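Local coordinates for protein HepC.19480.a.B1 (PDB 6MTZ) that is of unknown function but probably acts as a metal-dependent phosphoesterase of the DHH/DHHA1 family, at residues A[47-50]-A[51-54]; A[183-186]-A[187-190]; A[235-238]-A[239-242]. All blocks are in the same frame, centred on the assembly; numbering follows the deposited sequence.

Interaction 1: A[47-50]-A[51-54]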
loop_
_atom_site.group_PDB
_atom_site.type_symbol
_atom_site.label_atom_id
_atom_site.label_comp_id
_atom_site.label_asym_id
_atom_site.label_seq_id
_atom_site.Cartn_x
_atom_site.Cartn_y
_atom_site.Cartn_z
ATOM N N SER A 47 3.739 -13.248 -2.554
ATOM C CA SER A 47 3.307 -14.209 -3.564
ATOM C C SER A 47 2.089 -13.702 -4.314
ATOM O O SER A 47 1.989 -13.877 -5.535
ATOM C CB SER A 47 3.014 -15.564 -2.916
ATOM O OG SER A 47 4.219 -16.162 -2.482
ATOM N N ALA A 48 1.157 -13.055 -3.606
ATOM C CA ALA A 48 -0.017 -12.514 -4.282
ATOM C C ALA A 48 0.384 -11.478 -5.320
ATOM O O ALA A 48 -0.132 -11.483 -6.444
ATOM C CB ALA A 48 -0.987 -11.906 -3.270
ATOM N N ARG A 49 1.317 -10.592 -4.973
ATOM C CA ARG A 49 1.723 -9.570 -5.929
ATOM C C ARG A 49 2.460 -10.188 -7.109
ATOM O O ARG A 49 2.328 -9.705 -8.238
ATOM C CB ARG A 49 2.576 -8.499 -5.248
ATOM C CG ARG A 49 1.956 -7.818 -3.998
ATOM C CD ARG A 49 0.593 -7.158 -4.254
ATOM N NE ARG A 49 -0.006 -6.668 -3.010
ATOM C CZ ARG A 49 -1.317 -6.596 -2.775
ATOM N NH1 ARG A 49 -2.182 -6.971 -3.698
ATOM N NH2 ARG A 49 -1.768 -6.146 -1.607
ATOM N N ILE A 50 3.208 -11.272 -6.884
ATOM C CA ILE A 50 3.907 -11.898 -8.000
ATOM C C ILE A 50 2.899 -12.520 -8.956
ATOM O O ILE A 50 3.039 -12.420 -10.181
ATOM C CB ILE A 50 4.943 -12.917 -7.485
ATOM C CG1 ILE A 50 6.146 -12.175 -6.895
ATOM C CG2 ILE A 50 5.414 -13.823 -8.602
ATOM C CD1 ILE A 50 7.022 -13.022 -6.023
ATOM N N TYR A 51 1.837 -13.114 -8.413
ATOM C CA TYR A 51 0.768 -13.631 -9.257
ATOM C C TYR A 51 0.096 -12.506 -10.031
ATOM O O TYR A 51 -0.142 -12.625 -11.238
ATOM C CB TYR A 51 -0.247 -14.393 -8.404
ATOM C CG TYR A 51 -1.446 -14.887 -9.173
ATOM C CD1 TYR A 51 -1.424 -16.119 -9.816
ATOM C CD2 TYR A 51 -2.609 -14.122 -9.255
ATOM C CE1 TYR A 51 -2.528 -16.578 -10.524
ATOM C CE2 TYR A 51 -3.714 -14.571 -9.960
ATOM C CZ TYR A 51 -3.668 -15.799 -10.592
ATOM O OH TYR A 51 -4.766 -16.250 -11.290
ATOM N N GLU A 52 -0.241 -11.412 -9.342
ATOM C CA GLU A 52 -0.841 -10.252 -9.999
ATOM C C GLU A 52 0.014 -9.755 -11.154
ATOM O O GLU A 52 -0.505 -9.410 -12.221
ATOM C CB GLU A 52 -1.006 -9.110 -9.001
ATOM C CG GLU A 52 -2.271 -9.078 -8.213
ATOM C CD GLU A 52 -2.252 -7.903 -7.247
ATOM O OE1 GLU A 52 -2.304 -8.137 -6.022
ATOM O OE2 GLU A 52 -2.152 -6.748 -7.707
ATOM N N ILE A 53 1.328 -9.672 -10.940
ATOM C CA ILE A 53 2.229 -9.131 -11.956
ATOM C C ILE A 53 2.294 -10.058 -13.165
ATOM O O ILE A 53 2.166 -9.611 -14.312
ATOM C CB ILE A 53 3.619 -8.873 -11.345
ATOM C CG1 ILE A 53 3.578 -7.601 -10.494
ATOM C CG2 ILE A 53 4.685 -8.767 -12.432
ATOM C CD1 ILE A 53 4.778 -7.392 -9.608
ATOM N N LEU A 54 2.459 -11.365 -12.931
ATOM C CA LEU A 54 2.513 -12.310 -14.043
ATOM C C LEU A 54 1.183 -12.359 -14.785
ATOM O O LEU A 54 1.149 -12.535 -16.011
ATOM C CB LEU A 54 2.892 -13.703 -13.538
ATOM C CG LEU A 54 4.287 -13.895 -12.941
ATOM C CD1 LEU A 54 4.385 -15.225 -12.219
ATOM C CD2 LEU A 54 5.328 -13.814 -14.022
#

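Interaction 2: A[183-186]-A[187-190]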
loop_
_atom_site.group_PDB
_atom_site.type_symbol
_atom_site.label_atom_id
_atom_site.label_comp_id
_atom_site.label_asym_id
_atom_site.label_seq_id
_atom_site.Cartn_x
_atom_site.Cartn_y
_atom_site.Cartn_z
ATOM N N GLU A 183 -3.398 7.314 6.913
ATOM C CA GLU A 183 -4.724 7.903 6.753
ATOM C C GLU A 183 -5.508 7.326 5.577
ATOM O O GLU A 183 -6.730 7.456 5.559
ATOM C CB GLU A 183 -4.612 9.427 6.592
ATOM C CG GLU A 183 -4.147 10.188 7.851
ATOM C CD GLU A 183 -2.660 10.035 8.103
ATOM O OE1 GLU A 183 -1.939 9.650 7.151
ATOM O OE2 GLU A 183 -2.217 10.275 9.250
ATOM N N LEU A 184 -4.843 6.747 4.570
ATOM C CA LEU A 184 -5.520 6.040 3.480
ATOM C C LEU A 184 -5.217 4.548 3.611
ATOM O O LEU A 184 -4.077 4.113 3.374
ATOM C CB LEU A 184 -5.083 6.562 2.108
ATOM C CG LEU A 184 -5.283 8.057 1.797
ATOM C CD1 LEU A 184 -4.719 8.406 0.421
ATOM C CD2 LEU A 184 -6.765 8.474 1.871
ATOM N N ASN A 185 -6.241 3.770 3.966
ATOM C CA ASN A 185 -6.097 2.322 4.093
ATOM C C ASN A 185 -5.440 1.724 2.854
ATOM O O ASN A 185 -5.904 1.932 1.722
ATOM C CB ASN A 185 -7.465 1.669 4.316
ATOM C CG ASN A 185 -7.369 0.160 4.477
ATOM O OD1 ASN A 185 -7.447 -0.584 3.506
ATOM N ND2 ASN A 185 -7.213 -0.297 5.718
ATOM N N ARG A 186 -4.361 0.964 3.084
ATOM C CA ARG A 186 -3.553 0.465 1.975
ATOM C C ARG A 186 -4.296 -0.597 1.178
ATOM O O ARG A 186 -4.212 -0.619 -0.059
ATOM C CB ARG A 186 -2.220 -0.090 2.485
ATOM C CG ARG A 186 -1.267 -0.512 1.356
ATOM C CD ARG A 186 0.173 -0.821 1.860
ATOM N NE ARG A 186 0.262 -1.985 2.751
ATOM C CZ ARG A 186 0.468 -3.241 2.346
ATOM N NH1 ARG A 186 0.618 -3.519 1.054
ATOM N NH2 ARG A 186 0.542 -4.226 3.232
ATOM N N PHE A 187 -5.037 -1.477 1.860
ATOM C CA PHE A 187 -5.750 -2.534 1.151
ATOM C C PHE A 187 -6.823 -1.952 0.242
ATOM O O PHE A 187 -6.941 -2.341 -0.926
ATOM C CB PHE A 187 -6.401 -3.522 2.122
ATOM C CG PHE A 187 -7.126 -4.644 1.414
ATOM C CD1 PHE A 187 -8.446 -4.509 1.022
ATOM C CD2 PHE A 187 -6.454 -5.803 1.070
ATOM C CE1 PHE A 187 -9.093 -5.531 0.325
ATOM C CE2 PHE A 187 -7.093 -6.819 0.388
ATOM C CZ PHE A 187 -8.411 -6.684 0.013
ATOM N N MET A 188 -7.636 -1.036 0.769
ATOM C CA MET A 188 -8.762 -0.542 -0.010
ATOM C C MET A 188 -8.327 0.448 -1.085
ATOM O O MET A 188 -8.964 0.514 -2.139
ATOM C CB MET A 188 -9.802 0.099 0.915
ATOM C CG MET A 188 -10.471 -0.889 1.898
ATOM S SD MET A 188 -11.417 -2.200 1.109
ATOM C CE MET A 188 -12.838 -1.303 0.448
ATOM N N PHE A 189 -7.254 1.209 -0.849
ATOM C CA PHE A 189 -6.857 2.323 -1.717
ATOM C C PHE A 189 -5.374 2.215 -2.071
ATOM O O PHE A 189 -4.579 3.107 -1.791
ATOM C CB PHE A 189 -7.147 3.656 -1.044
ATOM C CG PHE A 189 -8.452 3.675 -0.296
ATOM C CD1 PHE A 189 -9.642 3.484 -0.968
ATOM C CD2 PHE A 189 -8.481 3.891 1.078
ATOM C CE1 PHE A 189 -10.862 3.513 -0.279
ATOM C CE2 PHE A 189 -9.680 3.919 1.770
ATOM C CZ PHE A 189 -10.880 3.730 1.089
ATOM N N ASP A 190 -5.013 1.120 -2.742
ATOM C CA ASP A 190 -3.603 0.798 -2.934
ATOM C C ASP A 190 -2.860 1.922 -3.653
ATOM O O ASP A 190 -1.817 2.394 -3.184
ATOM C CB ASP A 190 -3.474 -0.507 -3.713
ATOM C CG ASP A 190 -2.040 -0.884 -3.944
ATOM O OD1 ASP A 190 -1.365 -1.285 -2.972
ATOM O OD2 ASP A 190 -1.584 -0.751 -5.094
HETATM O O HOH W 1 -3.003 -2.873 -0.932
#

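Interaction 3: A[235-238]-A[239-242]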
loop_
_atom_site.group_PDB
_atom_site.type_symbol
_atom_site.label_atom_id
_atom_site.label_comp_id
_atom_site.label_asym_id
_atom_site.label_seq_id
_atom_site.Cartn_x
_atom_site.Cartn_y
_atom_site.Cartn_z
ATOM N N THR A 235 -9.457 24.839 8.355
ATOM C CA THR A 235 -10.838 24.680 8.799
ATOM C C THR A 235 -11.241 23.246 9.109
ATOM O O THR A 235 -12.393 23.030 9.485
ATOM C CB THR A 235 -11.831 25.238 7.759
ATOM O OG1 THR A 235 -11.728 24.498 6.533
ATOM C CG2 THR A 235 -11.593 26.740 7.490
ATOM N N GLU A 236 -10.350 22.260 8.966
ATOM C CA GLU A 236 -10.741 20.863 9.131
ATOM C C GLU A 236 -9.759 20.106 10.021
ATOM O O GLU A 236 -8.547 20.341 9.969
ATOM C CB GLU A 236 -10.842 20.168 7.762
ATOM C CG GLU A 236 -11.787 20.872 6.789
ATOM C CD GLU A 236 -11.827 20.212 5.424
ATOM O OE1 GLU A 236 -10.759 20.033 4.807
ATOM O OE2 GLU A 236 -12.936 19.871 4.967
ATOM N N THR A 237 -10.288 19.185 10.827
ATOM C CA THR A 237 -9.441 18.297 11.615
ATOM C C THR A 237 -8.928 17.143 10.766
ATOM O O THR A 237 -9.487 16.807 9.718
ATOM C CB THR A 237 -10.192 17.704 12.813
ATOM O OG1 THR A 237 -11.228 16.840 12.328
ATOM C CG2 THR A 237 -10.775 18.805 13.713
ATOM N N MET A 238 -7.857 16.514 11.249
ATOM C CA MET A 238 -7.269 15.405 10.505
ATOM C C MET A 238 -8.243 14.241 10.409
ATOM O O MET A 238 -8.373 13.615 9.349
ATOM C CB MET A 238 -5.965 14.973 11.165
ATOM C CG MET A 238 -5.326 13.760 10.515
ATOM S SD MET A 238 -4.925 14.038 8.775
ATOM C CE MET A 238 -3.275 14.694 8.916
ATOM N N ASP A 239 -8.976 13.963 11.497
ATOM C CA ASP A 239 -9.904 12.836 11.480
ATOM C C ASP A 239 -11.048 13.068 10.491
ATOM O O ASP A 239 -11.493 12.118 9.840
ATOM C CB ASP A 239 -10.419 12.517 12.901
ATOM C CG ASP A 239 -10.998 13.735 13.624
ATOM O OD1 ASP A 239 -12.127 14.142 13.292
ATOM O OD2 ASP A 239 -10.339 14.278 14.543
ATOM N N ASN A 240 -11.494 14.312 10.289
ATOM C CA ASN A 240 -12.484 14.503 9.229
ATOM C C ASN A 240 -11.854 14.546 7.843
ATOM O O ASN A 240 -12.489 14.130 6.868
ATOM C CB ASN A 240 -13.312 15.758 9.482
ATOM C CG ASN A 240 -14.239 15.583 10.658
ATOM O OD1 ASN A 240 -14.714 14.479 10.923
ATOM N ND2 ASN A 240 -14.475 16.654 11.392
ATOM N N ILE A 241 -10.623 15.044 7.724
ATOM C CA ILE A 241 -9.965 15.048 6.422
ATOM C C ILE A 241 -9.710 13.623 5.951
ATOM O O ILE A 241 -9.954 13.291 4.784
ATOM C CB ILE A 241 -8.671 15.868 6.488
ATOM C CG1 ILE A 241 -9.036 17.346 6.716
ATOM C CG2 ILE A 241 -7.816 15.671 5.208
ATOM C CD1 ILE A 241 -7.843 18.185 7.092
ATOM N N SER A 242 -9.245 12.753 6.856
ATOM C CA SER A 242 -8.967 11.368 6.485
ATOM C C SER A 242 -10.249 10.629 6.118
ATOM O O SER A 242 -10.305 9.937 5.095
ATOM C CB SER A 242 -8.252 10.648 7.635
ATOM O OG SER A 242 -8.244 9.245 7.428
HETATM O O HOH W 2 -13.235 19.178 10.623
#

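Interaction 1: A[47-50]-A[51-54]
Within helix 43-59, which packs on the parallel sheet of the N-terminal domain, Arg49 and Glu52 form an i to i+3 salt bridge of the kind that often ties neighbouring turns at a helix surface. Both side chains run the same way from the axis. Arg49 bends at chi2 (-57°), which folds its guanidinium over toward the glutamate, while the chain of Glu52 stays extended beyond CG. NH1 of Arg49 meets OE1 of Glu52 at 2.6 Å, on the syn lone pair and within the guanidinium plane, yet the two flat groups stand nearly perpendicular, their planes 85° apart. The same arginine is pinned elsewhere: NH2 bridges to Glu45 and NE donates to Asn39 O, so its rotation is largely fixed. The backbone below is regular alpha-helix, with Glu52 N held 2.9 Å from Ala48 O and Leu54 N 3.0 Å from Ile50 O. On the buried face, Ile50 and Ile53 lean on Leu14 of strand 10-15, and Ile50 also reaches Leu82 of helix 76-85. There Ile50 and Leu54 lie side by side one turn apart, with CG2 of Ile50 4.0 Å from CD1 of Leu54.

Interaction 2: A[183-186]-A[187-190]
Asn185 grips the residues that follow it twice, once through its side chain and once through its backbone, and so winds the loop before helix 190-203 into a single tight turn. OD1 of Asn185 accepts from Met188 N at 2.8 Å, with the donor in the amide's carbonyl plane and a fairly straight N-H...O angle of 161°. The carbonyl O of Asn185 takes Phe189 N at 3.0 Å, a more bent bond. With CG anti to the backbone N (chi1 -179°), the amide swings forward along the chain and OD1 also lies against CB of Phe187 and CG of Met188.

This is the compact side. The ring of Phe189 tucks back against the turn, its CD2 3.3 Å from Asn185 O and its CE2 4.1 Å from Asn185 CB, while CB of Met188 sits over the centre of one ring face. Gln246 and Leu250 of helix 238-251 pack on the same phenylalanine.

Around Arg186 and Asp190 the packing is looser and water enters. One water donates to Arg186 O at 2.7 Å and to Asp190 OD1 at 3.1 Å, spanning a place where the two residues meet directly through little more than a CA-H...O contact from Asp190. NH1 of Arg186 and OD1 of Asp190 stay 5.0 Å apart; the arginine is bridged to Glu45 and OD2 of the aspartate to Arg194, which probably helps keep them separate. ND2 of Asn185 donates to Ser271 OG, and the ring of Phe187 meets Tyr270 edge-to-face, both residues belonging to the C-terminal domain. Paired side-chain and main-chain acceptance by one asparagine, reaching three and four residues ahead, is the signature of an Asx motif.

Interaction 3: A[235-238]-A[239-242]
Thr237 is the N-cap of helix 238-251, and its hydroxyl and carbonyl both reach forward to backbone N-H groups of the first turn. OG1 accepts from Asn240 N at 3.3 Å, long but well directed, with an N-H...O angle of 159°. The carbonyl O of Thr237 holds Ile241 N at 2.9 Å, the first rung of the helical ladder, and Met238 O takes Ser242 N at 2.8 Å as the next.

What puts the hydroxyl over the helix end is the first torsion of Thr237, chi1 66°, which sets OG1 between backbone N and carbonyl carbon and leaves the methyl CG2 anti to that carbon. The carboxylate of Asp239 lies beside the same hydroxyl, its OD1 3.0 Å from Thr237 OG1. A negative charge close to the N-terminal turn would probably be favoured by the helix dipole.

Asn240 occupies the position whose side chain, in a capping box, would accept directly from the N-cap amide. Here a water does so: it accepts from Thr237 N at 3.0 Å and from ND2 of Asn240 at 2.9 Å, linking the two donors.

Further out, Glu236 and Ile241 occupy the N' and N4 positions, where a hydrophobic staple would lie, although here one partner is a glutamate that offers its CB. The acid end of Glu236 is held back by Asp232 N, and its carbonyl O by Lys226. Ile241 is buried against Leu229, and Met238 packs on Phe222 of helix 213-228. The two side chains of Glu236 and Ile241 cross at about a right angle, with CB of Glu236 3.5 Å from CG1 of Ile241.

Along the chain the three contacts come in series, running from the N-terminal domain toward the C-terminal one. Interaction 1 lies on helix 43-59 beside the parallel sheet; interaction 2 is in the loop between helices 168-180 and 190-203; interaction 3 opens helix 238-251, which leads into the mixed-sheet domain. Centres of interactions 1 and 2 are 19 Å apart, yet Glu45 joins them by bridging to both Arg49 and Arg186. Interactions 2 and 3, 17 Å apart between centres, touch directly, Ser242 OG probably hydrogen-bonded to Glu183 O. Interactions 1 and 3 are 35 Å apart, centre to centre. Residues 183-190 thus connect both domains with the helix between them, consistent with fixing their relative placement.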